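Local coordinates for S-adenosylmethionine decarboxylase proenzyme (Aquifex aeolicus, PDB 2III), which probably catalyses the pyruvoyl-dependent decarboxylation of S-adenosylmethionine, supplying the propylamine donor for spermidine and spermine synthesis, at residues Leu5-Leu10 and Lys108-Arg113; Lys36-Thr41 and Tyr91-Tyr96. All blocks are in the same frame, centred on the assembly; numbering follows the deposited sequence.

Overall arrangement
From the N terminus, strand 3-14 supplies residues 5-10 of contact 1, and helix 24-37 follows, its end and the turn after it giving residues 36-41 of contact 2. Four strands later, helix 87-101 packs residues 91-96 against that turn and closes contact 2. The last strand, 105-116, then returns beside strand 3-14, so contact 1 closes the longer loop and contact 2 is nested inside it. Contact 1 joins two neighbouring strands of the antiparallel sheet; contact 2 joins the two helices lying over it in the alpha/beta sandwich. Their centres are about 14 Å apart, and Leu7 and Ile9 of strand 3-14 pack on Tyr91 and Met94 of helix 87-101.

Contact 1. Residues Leu5-Leu10 and Lys108-Arg113; sequences LGLHIL and KQVHER
The His8 ring carries the guanidinium of Arg113 at its edge and Leu10 CD2 over one face, 3.5 Å above the plane and displaced toward the rim; the ring also stacks with Tyr82. Arg113 NH1 donates to His8 ND1 at 3.0 Å, lying in the ring plane although the bond is bent, with an N-H...N angle of 138°, and the two flat groups are only 22° from coplanar. His8 CG stands anti to the backbone N (chi1 -176°), while the Arg113 chain folds at chi2 and chi3, laying its CG against His8 CB at 3.6 Å before the guanidinium draws level with the imidazole. His8 NE2 bonds to Asp80, so both ring nitrogens are engaged. Asp12 and Asp80 of the second subunit form salt bridges with Arg113, which probably stabilise its charge beside the histidine.

His8, Leu10, Gln109, His111 and Arg113 share one side of two antiparallel strands in the sheet of the alpha/beta sandwich, strand 105-116, which holds 108-113, being an outermost one within the chain. His8 and His111 form a hydrogen-bonded pair, His8 N to His111 O at 2.9 Å and His111 N to His8 O at 2.8 Å; Leu10 and Gln109 pair likewise. Leu10 CD2 also approaches His111 CD2 at 3.5 Å, obliquely to that ring, whose NE2 bonds to His111 of the second subunit at the dimer interface.

On the other side, toward helix 87-101, Leu7 CD1 meets Val110 CG1 at 3.7 Å, and Ile9 CG2 lies alongside the aliphatic chain of Lys108. At the Gly6 end, Arg113 N donates to Gly6 O at 2.9 Å, and the return bond from Gly6 N is weak. Gly6 lies near Cys84 and Ser64, the predicted catalytic acid and pyruvoyl precursor.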
loop_
_atom_site.group_PDB
_atom_site.type_symbol
_atom_site.label_atom_id
_atom_site.label_comp_id
_atom_site.label_asym_id
_atom_site.label_seq_id
_atom_site.Cartn_x
_atom_site.Cartn_y
_atom_site.Cartn_z
ATOM N N LEU A 5 -9.006 -8.153 10.528
ATOM C CA LEU A 5 -9.240 -6.729 10.736
ATOM C C LEU A 5 -9.333 -5.981 9.421
ATOM O O LEU A 5 -9.901 -4.888 9.362
ATOM C CB LEU A 5 -8.125 -6.119 11.594
ATOM C CG LEU A 5 -8.147 -6.479 13.083
ATOM C CD1 LEU A 5 -6.899 -5.940 13.762
ATOM C CD2 LEU A 5 -9.411 -5.914 13.734
ATOM N N GLY A 6 -8.768 -6.567 8.369
ATOM C CA GLY A 6 -8.805 -5.919 7.072
ATOM C C GLY A 6 -8.589 -6.848 5.895
ATOM O O GLY A 6 -8.065 -7.952 6.036
ATOM N N LEU A 7 -9.009 -6.391 4.722
ATOM C CA LEU A 7 -8.861 -7.158 3.501
ATOM C C LEU A 7 -8.046 -6.291 2.548
ATOM O O LEU A 7 -8.364 -5.122 2.320
ATOM C CB LEU A 7 -10.224 -7.468 2.893
ATOM C CG LEU A 7 -10.190 -8.539 1.806
ATOM C CD1 LEU A 7 -9.963 -9.904 2.435
ATOM C CD2 LEU A 7 -11.489 -8.529 1.067
ATOM N N HIS A 8 -6.997 -6.877 1.991
ATOM C CA HIS A 8 -6.098 -6.162 1.103
ATOM C C HIS A 8 -6.037 -6.856 -0.248
ATOM O O HIS A 8 -5.630 -8.013 -0.353
ATOM C CB HIS A 8 -4.708 -6.111 1.761
ATOM C CG HIS A 8 -3.682 -5.330 1.002
ATOM N ND1 HIS A 8 -2.439 -5.046 1.528
ATOM C CD2 HIS A 8 -3.694 -4.799 -0.244
ATOM C CE1 HIS A 8 -1.730 -4.373 0.640
ATOM N NE2 HIS A 8 -2.466 -4.210 -0.444
ATOM N N ILE A 9 -6.461 -6.139 -1.278
ATOM C CA ILE A 9 -6.435 -6.649 -2.634
ATOM C C ILE A 9 -5.373 -5.887 -3.423
ATOM O O ILE A 9 -5.345 -4.654 -3.418
ATOM C CB ILE A 9 -7.768 -6.418 -3.367
ATOM C CG1 ILE A 9 -8.942 -6.935 -2.539
ATOM C CG2 ILE A 9 -7.734 -7.118 -4.725
ATOM C CD1 ILE A 9 -10.296 -6.492 -3.089
ATOM N N LEU A 10 -4.491 -6.614 -4.092
ATOM C CA LEU A 10 -3.493 -5.959 -4.915
ATOM C C LEU A 10 -3.558 -6.601 -6.289
ATOM O O LEU A 10 -3.768 -7.806 -6.413
ATOM C CB LEU A 10 -2.087 -6.074 -4.308
ATOM C CG LEU A 10 -1.603 -7.313 -3.559
ATOM C CD1 LEU A 10 -0.131 -7.145 -3.227
ATOM C CD2 LEU A 10 -2.398 -7.497 -2.278
ATOM N N LYS A 108 -3.871 -10.878 -9.841
ATOM C CA LYS A 108 -4.439 -10.391 -8.600
ATOM C C LYS A 108 -4.207 -11.339 -7.439
ATOM O O LYS A 108 -4.001 -12.540 -7.633
ATOM C CB LYS A 108 -5.939 -10.178 -8.799
ATOM C CG LYS A 108 -6.672 -9.681 -7.579
ATOM C CD LYS A 108 -8.179 -9.802 -7.757
ATOM C CE LYS A 108 -8.683 -8.968 -8.919
ATOM N NZ LYS A 108 -10.162 -9.078 -9.046
ATOM N N GLN A 109 -4.233 -10.783 -6.230
ATOM C CA GLN A 109 -4.069 -11.559 -5.004
ATOM C C GLN A 109 -4.790 -10.844 -3.865
ATOM O O GLN A 109 -4.856 -9.617 -3.838
ATOM C CB GLN A 109 -2.587 -11.739 -4.661
ATOM C CG GLN A 109 -1.786 -12.371 -5.785
ATOM C CD GLN A 109 -0.552 -13.091 -5.302
ATOM O OE1 GLN A 109 0.320 -13.448 -6.097
ATOM N NE2 GLN A 109 -0.473 -13.327 -3.997
ATOM N N VAL A 110 -5.341 -11.619 -2.936
ATOM C CA VAL A 110 -6.060 -11.069 -1.791
ATOM C C VAL A 110 -5.426 -11.579 -0.496
ATOM O O VAL A 110 -5.066 -12.747 -0.401
ATOM C CB VAL A 110 -7.555 -11.488 -1.834
ATOM C CG1 VAL A 110 -8.320 -10.859 -0.690
ATOM C CG2 VAL A 110 -8.166 -11.074 -3.160
ATOM N N HIS A 111 -5.285 -10.694 0.491
ATOM C CA HIS A 111 -4.705 -11.037 1.798
ATOM C C HIS A 111 -5.605 -10.556 2.941
ATOM O O HIS A 111 -6.143 -9.453 2.887
ATOM C CB HIS A 111 -3.351 -10.343 2.003
ATOM C CG HIS A 111 -2.294 -10.737 1.024
ATOM N ND1 HIS A 111 -1.768 -12.008 0.965
ATOM C CD2 HIS A 111 -1.624 -10.010 0.098
ATOM C CE1 HIS A 111 -0.819 -12.047 0.047
ATOM N NE2 HIS A 111 -0.711 -10.848 -0.494
ATOM N N GLU A 112 -5.769 -11.369 3.975
ATOM C CA GLU A 112 -6.545 -10.925 5.124
ATOM C C GLU A 112 -5.432 -10.399 6.017
ATOM O O GLU A 112 -4.537 -11.156 6.396
ATOM C CB GLU A 112 -7.255 -12.092 5.808
ATOM C CG GLU A 112 -8.210 -12.859 4.909
ATOM C CD GLU A 112 -9.053 -13.865 5.684
ATOM O OE1 GLU A 112 -8.471 -14.710 6.401
ATOM O OE2 GLU A 112 -10.299 -13.807 5.573
ATOM N N ARG A 113 -5.457 -9.109 6.329
ATOM C CA ARG A 113 -4.402 -8.520 7.148
ATOM C C ARG A 113 -4.803 -8.400 8.618
ATOM O O ARG A 113 -5.781 -7.736 8.950
ATOM C CB ARG A 113 -4.023 -7.119 6.631
ATOM C CG ARG A 113 -3.702 -6.975 5.128
ATOM C CD ARG A 113 -2.379 -7.591 4.701
ATOM N NE ARG A 113 -1.200 -7.082 5.408
ATOM C CZ ARG A 113 -0.468 -6.029 5.040
ATOM N NH1 ARG A 113 -0.776 -5.329 3.959
ATOM N NH2 ARG A 113 0.613 -5.701 5.742
#

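Contact 2. Residues Lys36-Thr41 and Tyr91-Tyr96; sequences KYANLT and YRAMDY
A Schellman motif ends helix 24-37, with Asn39 at positive phi, and the outgoing turn packs on helix 87-101 in the helical layer of the sandwich. Tyr37 carries most of the contact. The Arg92 guanidinium lies over one face of its ring in an off-centre cation-pi stack, with planes 21° apart and NH1 3.3 Å from Tyr37 CZ. The same NH1 donates to Tyr37 O at 3.3 Å, tilted from the carbonyl plane, and NE adds a weak bond to that oxygen. A bend at chi3 (62°) turns the guanidinium back over the ring and within bonding distance of the carbonyl. A leucine in its place would probably leave Tyr37 O without these bonds and the ring without its flat cationic cover.

Tyr96 packs close by, its CB 3.6 Å from Tyr37 CD2; the two rings are near parallel but slid apart, with little overlap. Beside this stack, Ala38 CB and Ala93 CB meet at 3.9 Å, a close approach of turn and helix that small side chains permit. A water bridges Tyr37 and Asp95, its O 2.8 Å from Tyr37 OH and donating to Asp95 OD2.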
loop_
_atom_site.group_PDB
_atom_site.type_symbol
_atom_site.label_atom_id
_atom_site.label_comp_id
_atom_site.label_asym_id
_atom_site.label_seq_id
_atom_site.Cartn_x
_atom_site.Cartn_y
_atom_site.Cartn_z
ATOM N N LYS A 36 -16.033 6.834 -4.168
ATOM C CA LYS A 36 -17.471 7.100 -4.156
ATOM C C LYS A 36 -18.281 5.849 -4.526
ATOM O O LYS A 36 -19.265 5.519 -3.866
ATOM C CB LYS A 36 -17.803 8.252 -5.115
ATOM C CG LYS A 36 -17.008 9.528 -4.826
ATOM C CD LYS A 36 -17.433 10.714 -5.696
ATOM C CE LYS A 36 -18.802 11.250 -5.296
ATOM N NZ LYS A 36 -19.168 12.501 -6.027
ATOM N N TYR A 37 -17.864 5.152 -5.574
ATOM C CA TYR A 37 -18.557 3.945 -5.999
ATOM C C TYR A 37 -18.573 2.906 -4.879
ATOM O O TYR A 37 -19.556 2.192 -4.708
ATOM C CB TYR A 37 -17.873 3.354 -7.235
ATOM C CG TYR A 37 -18.419 2.012 -7.676
ATOM C CD1 TYR A 37 -19.526 1.926 -8.521
ATOM C CD2 TYR A 37 -17.826 0.823 -7.245
ATOM C CE1 TYR A 37 -20.030 0.686 -8.928
ATOM C CE2 TYR A 37 -18.321 -0.415 -7.642
ATOM C CZ TYR A 37 -19.421 -0.478 -8.481
ATOM O OH TYR A 37 -19.913 -1.705 -8.863
ATOM N N ALA A 38 -17.481 2.819 -4.118
ATOM C CA ALA A 38 -17.389 1.844 -3.027
ATOM C C ALA A 38 -17.953 2.371 -1.717
ATOM O O ALA A 38 -17.970 1.662 -0.709
ATOM C CB ALA A 38 -15.941 1.418 -2.825
ATOM N N ASN A 39 -18.407 3.618 -1.736
ATOM C CA ASN A 39 -18.968 4.254 -0.555
ATOM C C ASN A 39 -17.954 4.263 0.593
ATOM O O ASN A 39 -18.299 4.039 1.759
ATOM C CB ASN A 39 -20.243 3.532 -0.114
ATOM C CG ASN A 39 -21.096 4.381 0.806
ATOM O OD1 ASN A 39 -21.883 3.862 1.599
ATOM N ND2 ASN A 39 -20.956 5.696 0.696
ATOM N N LEU A 40 -16.694 4.508 0.253
ATOM C CA LEU A 40 -15.643 4.561 1.254
ATOM C C LEU A 40 -15.484 6.000 1.704
ATOM O O LEU A 40 -15.781 6.927 0.955
ATOM C CB LEU A 40 -14.319 4.053 0.680
ATOM C CG LEU A 40 -14.150 2.543 0.506
ATOM C CD1 LEU A 40 -12.851 2.251 -0.231
ATOM C CD2 LEU A 40 -14.149 1.876 1.870
ATOM N N THR A 41 -15.019 6.186 2.931
ATOM C CA THR A 41 -14.816 7.525 3.455
ATOM C C THR A 41 -13.315 7.838 3.460
ATOM O O THR A 41 -12.490 7.071 3.970
ATOM C CB THR A 41 -15.439 7.658 4.880
ATOM O OG1 THR A 41 -15.002 8.880 5.493
ATOM C CG2 THR A 41 -15.074 6.460 5.752
ATOM N N TYR A 91 -13.687 -4.888 -2.468
ATOM C CA TYR A 91 -13.970 -5.523 -3.744
ATOM C C TYR A 91 -14.613 -4.562 -4.734
ATOM O O TYR A 91 -14.241 -4.529 -5.905
ATOM C CB TYR A 91 -14.855 -6.751 -3.555
ATOM C CG TYR A 91 -14.132 -7.932 -2.946
ATOM C CD1 TYR A 91 -14.186 -8.178 -1.576
ATOM C CD2 TYR A 91 -13.399 -8.810 -3.744
ATOM C CE1 TYR A 91 -13.537 -9.272 -1.019
ATOM C CE2 TYR A 91 -12.741 -9.900 -3.192
ATOM C CZ TYR A 91 -12.815 -10.129 -1.831
ATOM O OH TYR A 91 -12.180 -11.228 -1.288
ATOM N N ARG A 92 -15.568 -3.767 -4.271
ATOM C CA ARG A 92 -16.232 -2.798 -5.145
ATOM C C ARG A 92 -15.221 -1.776 -5.681
ATOM O O ARG A 92 -15.228 -1.445 -6.865
ATOM C CB ARG A 92 -17.347 -2.082 -4.374
ATOM C CG ARG A 92 -18.511 -2.992 -3.992
ATOM C CD ARG A 92 -19.584 -2.232 -3.237
ATOM N NE ARG A 92 -20.183 -1.162 -4.036
ATOM C CZ ARG A 92 -20.860 -1.353 -5.166
ATOM N NH1 ARG A 92 -21.369 -0.318 -5.821
ATOM N NH2 ARG A 92 -21.026 -2.579 -5.645
ATOM N N ALA A 93 -14.344 -1.290 -4.806
ATOM C CA ALA A 93 -13.341 -0.315 -5.210
ATOM C C ALA A 93 -12.443 -0.888 -6.294
ATOM O O ALA A 93 -12.151 -0.213 -7.279
ATOM C CB ALA A 93 -12.505 0.114 -4.012
HETATM N N MSE A 94 -12.013 -2.134 -6.118
HETATM C CA MSE A 94 -11.140 -2.768 -7.102
HETATM C C MSE A 94 -11.891 -3.079 -8.396
HETATM O O MSE A 94 -11.318 -2.969 -9.478
HETATM C CB MSE A 94 -10.511 -4.053 -6.542
HETATM C CG MSE A 94 -9.486 -4.697 -7.487
HETATM SE SE MSE A 94 -7.965 -3.519 -7.890
HETATM C CE MSE A 94 -6.887 -3.867 -6.290
ATOM N N ASP A 95 -13.165 -3.457 -8.293
ATOM C CA ASP A 95 -13.961 -3.756 -9.492
ATOM C C ASP A 95 -14.113 -2.483 -10.317
ATOM O O ASP A 95 -14.045 -2.507 -11.554
ATOM C CB ASP A 95 -15.365 -4.270 -9.127
ATOM C CG ASP A 95 -15.345 -5.642 -8.476
ATOM O OD1 ASP A 95 -14.349 -6.371 -8.647
ATOM O OD2 ASP A 95 -16.338 -5.998 -7.804
ATOM N N TYR A 96 -14.334 -1.369 -9.622
ATOM C CA TYR A 96 -14.493 -0.082 -10.281
ATOM C C TYR A 96 -13.199 0.285 -11.009
ATOM O O TYR A 96 -13.202 0.522 -12.214
ATOM C CB TYR A 96 -14.837 1.011 -9.257
ATOM C CG TYR A 96 -14.986 2.378 -9.886
ATOM C CD1 TYR A 96 -16.155 2.738 -10.561
ATOM C CD2 TYR A 96 -13.937 3.294 -9.856
ATOM C CE1 TYR A 96 -16.273 3.977 -11.193
ATOM C CE2 TYR A 96 -14.043 4.532 -10.484
ATOM C CZ TYR A 96 -15.213 4.867 -11.149
ATOM O OH TYR A 96 -15.319 6.095 -11.760
HETATM O O HOH W 1 -18.746 -4.074 -7.984
#